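DNA replication licensing factor MCM related protein (PDB 4ME3) is probably an ATP-driven single-stranded DNA helicase of the MCM family that acts in DNA replication, and is represented here by its zinc-binding N-terminal domain. Local coordinates at residues 15-20 with 70-75; 128-133 with 196-201. One frame throughout, in Å; residues are numbered along the deposited sequence.

Contact 1. Residues 15-20 with 70-75; sequences DRIKDL and EIYIRA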
ATOM      1  N   ASP A  15       8.009  12.444  12.491  1.00 32.22           N
ATOM      2  CA  ASP A  15       8.337  13.784  12.019  1.00 31.26           C
ATOM      3  C   ASP A  15       9.704  13.793  11.351  1.00 24.70           C
ATOM      4  O   ASP A  15       9.896  14.446  10.324  1.00 24.78           O
ATOM      5  CB  ASP A  15       8.312  14.784  13.176  1.00 37.98           C
ATOM      6  CG  ASP A  15       6.923  14.971  13.753  1.00 46.62           C
ATOM      7  OD1 ASP A  15       5.942  14.859  12.989  1.00 51.46           O
ATOM      8  OD2 ASP A  15       6.813  15.233  14.970  1.00 64.85           O
ATOM      9  N   ARG A  16      10.656  13.067  11.930  1.00 18.46           N
ATOM     10  CA  ARG A  16      11.999  13.004  11.364  1.00 17.11           C
ATOM     11  C   ARG A  16      11.994  12.292  10.017  1.00 20.13           C
ATOM     12  O   ARG A  16      12.715  12.685   9.097  1.00 18.04           O
ATOM     13  CB  ARG A  16      12.967  12.297  12.314  1.00 24.91           C
ATOM     14  CG  ARG A  16      14.265  11.877  11.636  1.00 35.61           C
ATOM     15  CD  ARG A  16      15.469  12.001  12.552  1.00 51.97           C
ATOM     16  NE  ARG A  16      16.701  11.590  11.878  1.00 48.55           N
ATOM     17  CZ  ARG A  16      17.438  12.381  11.100  1.00 47.61           C
ATOM     18  NH1 ARG A  16      17.084  13.642  10.885  1.00 46.64           N
ATOM     19  NH2 ARG A  16      18.539  11.906  10.533  1.00 49.67           N
ATOM     20  N   ILE A  17      11.190  11.239   9.907  1.00 20.28           N
ATOM     21  CA  ILE A  17      11.098  10.494   8.657  1.00 14.98           C
ATOM     22  C   ILE A  17      10.499  11.390   7.579  1.00 14.61           C
ATOM     23  O   ILE A  17      10.990  11.430   6.451  1.00 14.73           O
ATOM     24  CB  ILE A  17      10.268   9.205   8.826  1.00 16.52           C
ATOM     25  CG1 ILE A  17      11.014   8.221   9.729  1.00 19.29           C
ATOM     26  CG2 ILE A  17       9.999   8.555   7.476  1.00 13.80           C
ATOM     27  CD1 ILE A  17      10.206   6.986  10.098  1.00 22.52           C
ATOM     28  N   LYS A  18       9.451  12.127   7.933  1.00 16.12           N
ATOM     29  CA  LYS A  18       8.818  13.040   6.992  1.00 18.92           C
ATOM     30  C   LYS A  18       9.783  14.148   6.571  1.00 18.97           C
ATOM     31  O   LYS A  18       9.819  14.531   5.402  1.00 16.49           O
ATOM     32  CB  LYS A  18       7.540  13.631   7.589  1.00 17.47           C
ATOM     33  CG  LYS A  18       6.423  12.609   7.750  1.00 21.69           C
ATOM     34  CD  LYS A  18       5.242  13.166   8.528  1.00 27.95           C
ATOM     35  CE  LYS A  18       4.418  14.126   7.692  1.00 40.10           C
ATOM     36  NZ  LYS A  18       3.211  14.596   8.428  1.00 50.92           N
ATOM     37  N   ASP A  19      10.572  14.656   7.514  1.00 17.79           N
ATOM     38  CA  ASP A  19      11.559  15.684   7.193  1.00 20.17           C
ATOM     39  C   ASP A  19      12.577  15.160   6.186  1.00 17.55           C
ATOM     40  O   ASP A  19      12.981  15.878   5.279  1.00 18.88           O
ATOM     41  CB  ASP A  19      12.272  16.176   8.455  1.00 19.11           C
ATOM     42  CG  ASP A  19      11.435  17.154   9.255  1.00 34.39           C
ATOM     43  OD1 ASP A  19      10.513  17.769   8.677  1.00 42.39           O
ATOM     44  OD2 ASP A  19      11.704  17.319  10.464  1.00 47.77           O
ATOM     45  N   LEU A  20      12.983  13.905   6.346  1.00 15.30           N
ATOM     46  CA  LEU A  20      13.925  13.285   5.421  1.00 13.09           C
ATOM     47  C   LEU A  20      13.332  13.177   4.009  1.00 14.58           C
ATOM     48  O   LEU A  20      14.012  13.453   3.018  1.00 14.21           O
ATOM     49  CB  LEU A  20      14.355  11.913   5.943  1.00 17.23           C
ATOM     50  CG  LEU A  20      15.313  11.958   7.138  1.00 20.91           C
ATOM     51  CD1 LEU A  20      15.371  10.617   7.848  1.00 24.46           C
ATOM     52  CD2 LEU A  20      16.700  12.377   6.692  1.00 22.65           C
ATOM     53  N   GLU A  70       6.414  -0.187   5.227  1.00 13.30           N
ATOM     54  CA  GLU A  70       5.068   0.343   5.451  1.00 12.28           C
ATOM     55  C   GLU A  70       5.130   1.712   6.127  1.00 15.10           C
ATOM     56  O   GLU A  70       4.462   2.656   5.701  1.00 16.59           O
ATOM     57  CB  GLU A  70       4.210  -0.610   6.286  1.00 17.30           C
ATOM     58  CG  GLU A  70       2.806  -0.067   6.536  1.00 19.89           C
ATOM     59  CD  GLU A  70       1.962  -0.967   7.420  1.00 37.35           C
ATOM     60  OE1 GLU A  70       2.418  -2.079   7.762  1.00 33.26           O
ATOM     61  OE2 GLU A  70       0.835  -0.559   7.773  1.00 39.96           O
ATOM     62  N   ILE A  71       5.936   1.816   7.177  1.00 12.87           N
ATOM     63  CA  ILE A  71       6.060   3.062   7.930  1.00 12.79           C
ATOM     64  C   ILE A  71       6.707   4.176   7.102  1.00 14.32           C
ATOM     65  O   ILE A  71       6.217   5.307   7.074  1.00 13.90           O
ATOM     66  CB  ILE A  71       6.885   2.856   9.215  1.00 16.71           C
ATOM     67  CG1 ILE A  71       6.086   2.036  10.229  1.00 22.26           C
ATOM     68  CG2 ILE A  71       7.275   4.201   9.822  1.00 24.12           C
ATOM     69  CD1 ILE A  71       6.899   1.562  11.413  1.00 25.44           C
ATOM     70  N   TYR A  72       7.810   3.856   6.436  1.00 12.58           N
ATOM     71  CA  TYR A  72       8.550   4.855   5.666  1.00 11.64           C
ATOM     72  C   TYR A  72       7.806   5.308   4.416  1.00 13.84           C
ATOM     73  O   TYR A  72       7.806   6.493   4.081  1.00 12.63           O
ATOM     74  CB  TYR A  72       9.937   4.327   5.308  1.00 13.83           C
ATOM     75  CG  TYR A  72      10.923   4.527   6.431  1.00 14.99           C
ATOM     76  CD1 TYR A  72      10.844   3.769   7.591  1.00 13.65           C
ATOM     77  CD2 TYR A  72      11.911   5.494   6.349  1.00 15.79           C
ATOM     78  CE1 TYR A  72      11.729   3.954   8.625  1.00 18.30           C
ATOM     79  CE2 TYR A  72      12.803   5.687   7.383  1.00 17.54           C
ATOM     80  CZ  TYR A  72      12.706   4.916   8.517  1.00 18.60           C
ATOM     81  OH  TYR A  72      13.588   5.099   9.553  1.00 22.70           O
ATOM     82  N   ILE A  73       7.164   4.371   3.728  1.00 11.20           N
ATOM     83  CA  ILE A  73       6.411   4.712   2.527  1.00 10.15           C
ATOM     84  C   ILE A  73       5.182   5.545   2.892  1.00 13.01           C
ATOM     85  O   ILE A  73       4.893   6.553   2.244  1.00 14.18           O
ATOM     86  CB  ILE A  73       6.021   3.448   1.730  1.00 14.38           C
ATOM     87  CG1 ILE A  73       7.269   2.853   1.074  1.00 13.38           C
ATOM     88  CG2 ILE A  73       4.976   3.778   0.676  1.00 19.92           C
ATOM     89  CD1 ILE A  73       7.085   1.466   0.501  1.00 16.00           C
ATOM     90  N   ARG A  74       4.468   5.146   3.938  1.00 15.50           N
ATOM     91  CA  ARG A  74       3.315   5.918   4.391  1.00 16.27           C
ATOM     92  C   ARG A  74       3.711   7.360   4.719  1.00 14.98           C
ATOM     93  O   ARG A  74       2.993   8.301   4.379  1.00 16.55           O
ATOM     94  CB  ARG A  74       2.673   5.264   5.613  1.00 21.24           C
ATOM     95  CG  ARG A  74       1.450   6.005   6.129  1.00 28.93           C
ATOM     96  CD  ARG A  74       0.897   5.343   7.378  1.00 34.48           C
ATOM     97  NE  ARG A  74      -0.333   4.603   7.116  1.00 44.95           N
ATOM     98  CZ  ARG A  74      -1.554   5.131   7.151  1.00 53.98           C
ATOM     99  NH1 ARG A  74      -1.730   6.416   7.433  1.00 63.43           N
ATOM    100  NH2 ARG A  74      -2.610   4.372   6.900  1.00 60.48           N
ATOM    101  N   ALA A  75       4.855   7.532   5.375  1.00 14.18           N
ATOM    102  CA  ALA A  75       5.336   8.870   5.720  1.00 15.45           C
ATOM    103  C   ALA A  75       5.570   9.699   4.463  1.00 13.70           C
ATOM    104  O   ALA A  75       5.214  10.873   4.411  1.00 14.91           O
ATOM    105  CB  ALA A  75       6.611   8.786   6.542  1.00 17.58           C
TER
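I17 meets Y72 and A75 with its two branches set apart by its first torsion: CG1, beside the backbone N at chi1 -68°, carries CD1 to the Y72 ring, and CG2 lies opposite that nitrogen. The tyrosine's own chi1 of -83° swings its ring to this side of helix 69-84, although its CB starts off at a slant to the other helix. The methyl I17 CD1 then sits over one face of the ring, 3.8 Å from the centroid of Y72, in a CH-pi contact. It is displaced toward the phenol end, and Y72 CZ is 3.6 Å from I17 CD1. The two side chains cross at about a right angle. The other branch points at A75, where I17 CG2 reaches A75 CB at 3.5 Å. I71 CG2 adds a looser touch on I17 CD1 at 4.1 Å. With a leucine in place of Y72 the flat face under I17 CD1 is gone, and that methyl would probably be left poorly packed. K18 lays only its aliphatic root on this patch, with K18 CG 4.0 Å from A75 CB. Its amine runs on to Q82, further along helix 69-84. No hydrogen bond joins the two segments, but W21 NE1 binds Y72 O and so ties the same two helices. Y72 also touches S64 and I65 of helix 59-67. The segment axes approach to 9.4 Å and cross at -59°. This is apolar helix-helix packing in the helical part of the MCM N-terminal domain.

Contact 2. Residues 128-133 with 196-201; sequences GIVRKN and QKVEIQ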
ATOM      1  N   GLY A 128       9.318 -14.992 -10.779  1.00 12.92           N
ATOM      2  CA  GLY A 128       8.604 -16.216 -11.073  1.00 13.71           C
ATOM      3  C   GLY A 128       7.752 -16.116 -12.318  1.00 14.92           C
ATOM      4  O   GLY A 128       7.812 -15.135 -13.056  1.00 16.64           O
ATOM      5  N   ILE A 129       6.956 -17.154 -12.546  1.00 13.01           N
ATOM      6  CA  ILE A 129       6.063 -17.218 -13.688  1.00 12.97           C
ATOM      7  C   ILE A 129       4.626 -17.182 -13.183  1.00 12.46           C
ATOM      8  O   ILE A 129       4.276 -17.906 -12.256  1.00 11.98           O
ATOM      9  CB  ILE A 129       6.285 -18.521 -14.475  1.00 12.89           C
ATOM     10  CG1 ILE A 129       7.757 -18.651 -14.870  1.00 20.09           C
ATOM     11  CG2 ILE A 129       5.379 -18.562 -15.702  1.00 19.27           C
ATOM     12  CD1 ILE A 129       8.118 -19.994 -15.465  1.00 27.53           C
ATOM     13  N   VAL A 130       3.793 -16.334 -13.775  1.00 11.68           N
ATOM     14  CA  VAL A 130       2.408 -16.224 -13.335  1.00  9.50           C
ATOM     15  C   VAL A 130       1.629 -17.478 -13.743  1.00 12.73           C
ATOM     16  O   VAL A 130       1.705 -17.920 -14.891  1.00 18.56           O
ATOM     17  CB  VAL A 130       1.719 -14.971 -13.914  1.00 10.86           C
ATOM     18  CG1 VAL A 130       0.256 -14.938 -13.520  1.00 11.79           C
ATOM     19  CG2 VAL A 130       2.421 -13.704 -13.445  1.00 13.33           C
ATOM     20  N   ARG A 131       0.898 -18.058 -12.795  1.00 16.29           N
ATOM     21  CA  ARG A 131       0.140 -19.282 -13.052  1.00 13.05           C
ATOM     22  C   ARG A 131      -1.367 -19.059 -12.984  1.00 21.18           C
ATOM     23  O   ARG A 131      -2.126 -19.669 -13.737  1.00 19.07           O
ATOM     24  CB  ARG A 131       0.534 -20.377 -12.056  1.00 18.36           C
ATOM     25  CG  ARG A 131       1.956 -20.879 -12.214  1.00 16.82           C
ATOM     26  CD  ARG A 131       2.260 -21.242 -13.660  1.00 24.48           C
ATOM     27  NE  ARG A 131       3.565 -21.881 -13.801  1.00 22.36           N
ATOM     28  CZ  ARG A 131       4.144 -22.160 -14.964  1.00 21.44           C
ATOM     29  NH1 ARG A 131       3.545 -21.847 -16.104  1.00 23.81           N
ATOM     30  NH2 ARG A 131       5.334 -22.744 -14.985  1.00 29.73           N
ATOM     31  N   LYS A 132      -1.793 -18.190 -12.074  1.00 16.27           N
ATOM     32  CA  LYS A 132      -3.205 -17.923 -11.868  1.00 15.10           C
ATOM     33  C   LYS A 132      -3.417 -16.467 -11.509  1.00 20.31           C
ATOM     34  O   LYS A 132      -2.518 -15.814 -10.986  1.00 14.92           O
ATOM     35  CB  LYS A 132      -3.753 -18.778 -10.724  1.00 23.25           C
ATOM     36  CG  LYS A 132      -3.792 -20.267 -10.997  1.00 34.69           C
ATOM     37  CD  LYS A 132      -4.433 -21.019  -9.837  1.00 40.68           C
ATOM     38  CE  LYS A 132      -5.930 -21.226 -10.045  1.00 61.17           C
ATOM     39  NZ  LYS A 132      -6.700 -19.951 -10.138  1.00 59.73           N
ATOM     40  N   ASN A 133      -4.610 -15.963 -11.790  1.00 16.48           N
ATOM     41  CA  ASN A 133      -5.004 -14.657 -11.288  1.00 16.08           C
ATOM     42  C   ASN A 133      -6.495 -14.630 -11.002  1.00 21.73           C
ATOM     43  O   ASN A 133      -7.267 -15.387 -11.593  1.00 24.49           O
ATOM     44  CB  ASN A 133      -4.602 -13.543 -12.259  1.00 19.00           C
ATOM     45  CG  ASN A 133      -5.305 -13.645 -13.597  1.00 26.85           C
ATOM     46  OD1 ASN A 133      -6.402 -14.188 -13.699  1.00 35.47           O
ATOM     47  ND2 ASN A 133      -4.672 -13.112 -14.633  1.00 37.55           N
ATOM     48  N   GLN A 196      -6.284  -7.338  -7.168  1.00 11.17           N
ATOM     49  CA  GLN A 196      -6.195  -8.598  -7.883  1.00 11.86           C
ATOM     50  C   GLN A 196      -5.150  -9.454  -7.189  1.00 14.87           C
ATOM     51  O   GLN A 196      -4.107  -8.948  -6.782  1.00 12.89           O
ATOM     52  CB  GLN A 196      -5.792  -8.353  -9.335  1.00 12.43           C
ATOM     53  CG  GLN A 196      -5.757  -9.602 -10.194  1.00 13.78           C
ATOM     54  CD  GLN A 196      -5.360  -9.311 -11.622  1.00 15.69           C
ATOM     55  OE1 GLN A 196      -4.485  -8.480 -11.881  1.00 15.88           O
ATOM     56  NE2 GLN A 196      -5.999  -9.994 -12.565  1.00 15.63           N
ATOM     57  N   LYS A 197      -5.436 -10.741  -7.036  1.00 11.31           N
ATOM     58  CA  LYS A 197      -4.436 -11.665  -6.515  1.00 10.06           C
ATOM     59  C   LYS A 197      -3.848 -12.446  -7.673  1.00 14.68           C
ATOM     60  O   LYS A 197      -4.568 -12.883  -8.573  1.00 14.80           O
ATOM     61  CB  LYS A 197      -5.033 -12.615  -5.478  1.00 13.40           C
ATOM     62  CG  LYS A 197      -5.776 -11.916  -4.357  1.00 15.58           C
ATOM     63  CD  LYS A 197      -6.047 -12.865  -3.207  1.00 23.80           C
ATOM     64  CE  LYS A 197      -6.833 -12.187  -2.099  1.00 28.40           C
ATOM     65  NZ  LYS A 197      -7.133 -13.130  -0.985  1.00 29.70           N
ATOM     66  N   VAL A 198      -2.531 -12.611  -7.640  1.00  8.65           N
ATOM     67  CA  VAL A 198      -1.799 -13.281  -8.696  1.00  9.35           C
ATOM     68  C   VAL A 198      -0.856 -14.304  -8.081  1.00 15.73           C
ATOM     69  O   VAL A 198      -0.008 -13.961  -7.257  1.00 15.88           O
ATOM     70  CB  VAL A 198      -0.973 -12.268  -9.514  1.00 10.12           C
ATOM     71  CG1 VAL A 198      -0.231 -12.958 -10.641  1.00 12.44           C
ATOM     72  CG2 VAL A 198      -1.881 -11.165 -10.063  1.00 14.10           C
ATOM     73  N   GLU A 199      -1.007 -15.563  -8.468  1.00 11.38           N
ATOM     74  CA  GLU A 199      -0.107 -16.601  -7.979  1.00 10.98           C
ATOM     75  C   GLU A 199       1.026 -16.821  -8.963  1.00 12.39           C
ATOM     76  O   GLU A 199       0.788 -17.049 -10.145  1.00 12.68           O
ATOM     77  CB  GLU A 199      -0.855 -17.915  -7.755  1.00 13.83           C
ATOM     78  CG  GLU A 199       0.059 -19.039  -7.297  1.00 19.23           C
ATOM     79  CD  GLU A 199      -0.688 -20.323  -7.016  1.00 29.79           C
ATOM     80  OE1 GLU A 199      -0.829 -20.677  -5.826  1.00 31.16           O
ATOM     81  OE2 GLU A 199      -1.125 -20.980  -7.983  1.00 30.14           O
ATOM     82  N   ILE A 200       2.262 -16.744  -8.477  1.00 10.54           N
ATOM     83  CA  ILE A 200       3.419 -17.039  -9.310  1.00  9.52           C
ATOM     84  C   ILE A 200       4.131 -18.298  -8.819  1.00 10.49           C
ATOM     85  O   ILE A 200       3.986 -18.697  -7.668  1.00 14.13           O
ATOM     86  CB  ILE A 200       4.423 -15.868  -9.358  1.00 12.92           C
ATOM     87  CG1 ILE A 200       5.003 -15.582  -7.972  1.00 13.50           C
ATOM     88  CG2 ILE A 200       3.754 -14.618  -9.918  1.00 13.99           C
ATOM     89  CD1 ILE A 200       6.213 -14.666  -8.008  1.00 19.20           C
ATOM     90  N   GLN A 201       4.902 -18.909  -9.706  1.00 14.11           N
ATOM     91  CA  GLN A 201       5.629 -20.127  -9.380  1.00 15.10           C
ATOM     92  C   GLN A 201       7.086 -19.989  -9.787  1.00 13.92           C
ATOM     93  O   GLN A 201       7.409 -19.272 -10.732  1.00 15.28           O
ATOM     94  CB  GLN A 201       5.003 -21.318 -10.105  1.00 16.19           C
ATOM     95  CG  GLN A 201       5.590 -22.654  -9.703  1.00 24.55           C
ATOM     96  CD  GLN A 201       4.882 -23.818 -10.363  1.00 33.39           C
ATOM     97  OE1 GLN A 201       4.327 -23.683 -11.454  1.00 31.74           O
ATOM     98  NE2 GLN A 201       4.890 -24.970  -9.697  1.00 33.53           N
TER
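R131 crosses Q201 at a slant, its guanidinium plane 82° from the Q201 amide. R131 NE donates to Q201 OE1 at 3.1 Å. NE lies in the plane of that carbonyl, while OE1 sits somewhat out of the guanidinium plane. The bond is bent, 144° at the hydrogen. Nearer the backbone, R131 CG packs on Q201 CB, while I129 CG2 lies over the rim of one guanidinium face. Q201 NE2 turns to P213 O. K132 and E199 run side by side in the same direction, yet their charges do not touch: K132 NZ is 6.1 Å from E199 OE2, which pairs with R215 instead. The backbones form an antiparallel ladder of the MCM OB domain, broken by a classic beta bulge. Two residues of one strand, R131 and K132, stand opposite the single residue E199. R131 N binds E199 O almost straight at 2.8 Å, and K132 N reaches the same oxygen weakly at 3.4 Å. On the other sheet face V130 CG1 meets V198 CG1 at 3.5 Å, and V130 CG2 touches both V198 CG1 and I200 CG2. N133 and Q196 have amides only 21° from parallel. Q196 NE2 comes to N133 CB at 3.8 Å but bonds to T134 O, and Q196 OE1 accepts from G226 N. N133 ND2 bonds to L228 O.

The two contacts lie on opposite sides of the chain's centre, with nearest atoms about 17 Å apart, and share no element. Contact 1 is a surface contact between helices 14-27 and 69-84. Contact 2 is partly buried and pairs strands 123-147 and 191-201. One belongs to the helical MCM N-terminal domain, the other to the OB domain. The two helical segments meet mainly through apolar side chains, with no hydrogen bond between them. The strands are joined mainly by backbone hydrogen bonds, with V130, V198 and I200 beside N133 on one face, and K132, E199 and Q201 beside I129 on the other. The strand contact also buries more surface, 552 against 245 Å².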